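Local atomic coordinates of glutamate racemase (Escherichia coli, PDB entry 2JFN), a protein that belongs to the Asp/Glu/hydantoin racemase family and is built on largely parallel beta-sheets flanked by helices. Residues A[83-88]-A[107-112]. Sequence-based numbering, arbitrary orientation.
Sequences YPLALA and FDFPVV
Ala88 and Val111 sit side by side where strands 87-90 and 111-112 begin to run parallel, their CA atoms 5.0 Å apart. Ala88 bonds with both its backbone groups: its N donates to Pro110 O at 3.2 Å, and its O accepts from Val112 N at 2.8 Å with an N-H...O angle of 170°. This is the ladder of a parallel pair, and helix 93-106 makes the crossover of the beta-alpha-beta unit. Beyond Ala88, Val112 goes on to a backbone bond with Val90, and strand 21-28 takes up Leu87 through Leu25.

Phe109 has the largest share of the contact. With CG between its backbone N and carbonyl carbon (chi1 50°), the ring turns back over the loop leading into strand 87-90. Leu85 CB lies over one face in a CH-pi contact, 4.1 Å from the ring centroid, while Leu85 CD1 reaches CZ at 3.7 Å; Phe107 CB lies over the opposite face. Ala88 CB meets CE1 obliquely, also at 3.7 Å. On the other side of the sheet from Ala88 CB, Leu87 crosses the Pro110 ring at about a right angle, CB to CG 4.0 Å, and both residues touch Leu238 of helix 228-241. Pro110 CD presses to 3.2 Å from Ala86 O, a buried carbonyl with no hydrogen-bond partner in the model. The Val112 side chain also touches the bound uridine-5'-diphosphate-N-acetylmuramoyl-L-alanine.

Two backbone hydrogen bonds thus fix the register; the side chains meet through apolar carbon, and Ala86 O is left facing the Pro110 ring carbons.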
loop_
_atom_site.group_PDB
_atom_site.type_symbol
_atom_site.label_atom_id
_atom_site.label_comp_id
_atom_site.label_asym_id
_atom_site.label_seq_id
_atom_site.Cartn_x
_atom_site.Cartn_y
_atom_site.Cartn_z
ATOM N N TYR A 83 -5.879 16.129 13.378
ATOM C CA TYR A 83 -5.846 17.086 12.271
ATOM C C TYR A 83 -6.992 16.901 11.288
ATOM O O TYR A 83 -7.243 15.787 10.825
ATOM C CB TYR A 83 -4.554 16.959 11.448
ATOM C CG TYR A 83 -3.270 17.370 12.126
ATOM C CD1 TYR A 83 -2.459 16.428 12.751
ATOM C CD2 TYR A 83 -2.845 18.698 12.105
ATOM C CE1 TYR A 83 -1.252 16.798 13.336
ATOM C CE2 TYR A 83 -1.641 19.077 12.688
ATOM C CZ TYR A 83 -0.851 18.126 13.299
ATOM O OH TYR A 83 0.344 18.499 13.876
ATOM N N PRO A 84 -7.716 17.985 10.968
ATOM C CA PRO A 84 -8.807 17.840 10.002
ATOM C C PRO A 84 -8.099 17.376 8.725
ATOM O O PRO A 84 -6.993 17.828 8.434
ATOM C CB PRO A 84 -9.344 19.262 9.879
ATOM C CG PRO A 84 -9.158 19.796 11.281
ATOM C CD PRO A 84 -7.767 19.301 11.635
ATOM N N LEU A 85 -8.720 16.476 7.975
ATOM C CA LEU A 85 -8.089 15.945 6.769
ATOM C C LEU A 85 -8.694 16.467 5.475
ATOM O O LEU A 85 -9.901 16.628 5.368
ATOM C CB LEU A 85 -8.181 14.417 6.772
ATOM C CG LEU A 85 -7.655 13.676 8.004
ATOM C CD1 LEU A 85 -7.955 12.182 7.889
ATOM C CD2 LEU A 85 -6.165 13.924 8.141
ATOM N N ALA A 86 -7.843 16.745 4.497
ATOM C CA ALA A 86 -8.319 17.193 3.198
ATOM C C ALA A 86 -8.588 15.927 2.379
ATOM O O ALA A 86 -9.476 15.891 1.532
ATOM C CB ALA A 86 -7.253 18.059 2.513
ATOM N N LEU A 87 -7.831 14.871 2.663
ATOM C CA LEU A 87 -7.976 13.615 1.938
ATOM C C LEU A 87 -7.207 12.502 2.638
ATOM O O LEU A 87 -6.196 12.755 3.293
ATOM C CB LEU A 87 -7.443 13.800 0.509
ATOM C CG LEU A 87 -7.282 12.622 -0.455
ATOM C CD1 LEU A 87 -7.248 13.167 -1.880
ATOM C CD2 LEU A 87 -5.999 11.845 -0.152
ATOM N N ALA A 88 -7.692 11.273 2.493
ATOM C CA ALA A 88 -7.044 10.113 3.087
ATOM C C ALA A 88 -6.861 9.010 2.049
ATOM O O ALA A 88 -7.742 8.757 1.220
ATOM C CB ALA A 88 -7.865 9.587 4.250
ATOM N N PHE A 107 -16.840 9.822 6.746
ATOM C CA PHE A 107 -16.121 11.068 6.549
ATOM C C PHE A 107 -16.556 11.934 5.384
ATOM O O PHE A 107 -17.118 11.448 4.403
ATOM C CB PHE A 107 -14.621 10.779 6.460
ATOM C CG PHE A 107 -14.098 10.006 7.639
ATOM C CD1 PHE A 107 -13.886 8.634 7.553
ATOM C CD2 PHE A 107 -13.878 10.645 8.856
ATOM C CE1 PHE A 107 -13.466 7.906 8.666
ATOM C CE2 PHE A 107 -13.455 9.925 9.979
ATOM C CZ PHE A 107 -13.251 8.555 9.881
ATOM N N ASP A 108 -16.282 13.228 5.510
ATOM C CA ASP A 108 -16.642 14.189 4.481
ATOM C C ASP A 108 -15.448 14.758 3.745
ATOM O O ASP A 108 -15.388 15.945 3.421
ATOM C CB ASP A 108 -17.491 15.303 5.081
ATOM C CG ASP A 108 -18.850 14.806 5.500
ATOM O OD1 ASP A 108 -19.561 14.254 4.632
ATOM O OD2 ASP A 108 -19.204 14.951 6.687
ATOM N N PHE A 109 -14.479 13.891 3.506
ATOM C CA PHE A 109 -13.304 14.256 2.742
ATOM C C PHE A 109 -13.119 13.057 1.832
ATOM O O PHE A 109 -13.508 11.938 2.178
ATOM C CB PHE A 109 -12.082 14.510 3.643
ATOM C CG PHE A 109 -11.813 13.431 4.646
ATOM C CD1 PHE A 109 -11.292 12.199 4.251
ATOM C CD2 PHE A 109 -12.061 13.655 5.999
ATOM C CE1 PHE A 109 -11.021 11.206 5.194
ATOM C CE2 PHE A 109 -11.797 12.674 6.947
ATOM C CZ PHE A 109 -11.274 11.443 6.548
ATOM N N PRO A 110 -12.566 13.277 0.637
ATOM C CA PRO A 110 -12.382 12.147 -0.274
ATOM C C PRO A 110 -11.445 11.072 0.270
ATOM O O PRO A 110 -10.480 11.365 0.975
ATOM C CB PRO A 110 -11.863 12.816 -1.546
ATOM C CG PRO A 110 -11.117 13.998 -1.024
ATOM C CD PRO A 110 -12.020 14.519 0.065
ATOM N N VAL A 111 -11.758 9.824 -0.047
ATOM C CA VAL A 111 -10.947 8.699 0.391
ATOM C C VAL A 111 -10.475 7.946 -0.844
ATOM O O VAL A 111 -11.276 7.602 -1.710
ATOM C CB VAL A 111 -11.750 7.736 1.291
ATOM C CG1 VAL A 111 -10.860 6.579 1.749
ATOM C CG2 VAL A 111 -12.312 8.498 2.502
ATOM N N VAL A 112 -9.173 7.706 -0.927
ATOM C CA VAL A 112 -8.607 6.987 -2.059
ATOM C C VAL A 112 -8.308 5.557 -1.648
ATOM O O VAL A 112 -7.790 5.309 -0.556
ATOM C CB VAL A 112 -7.309 7.665 -2.556
ATOM C CG1 VAL A 112 -6.675 6.852 -3.677
ATOM C CG2 VAL A 112 -7.619 9.056 -3.040
#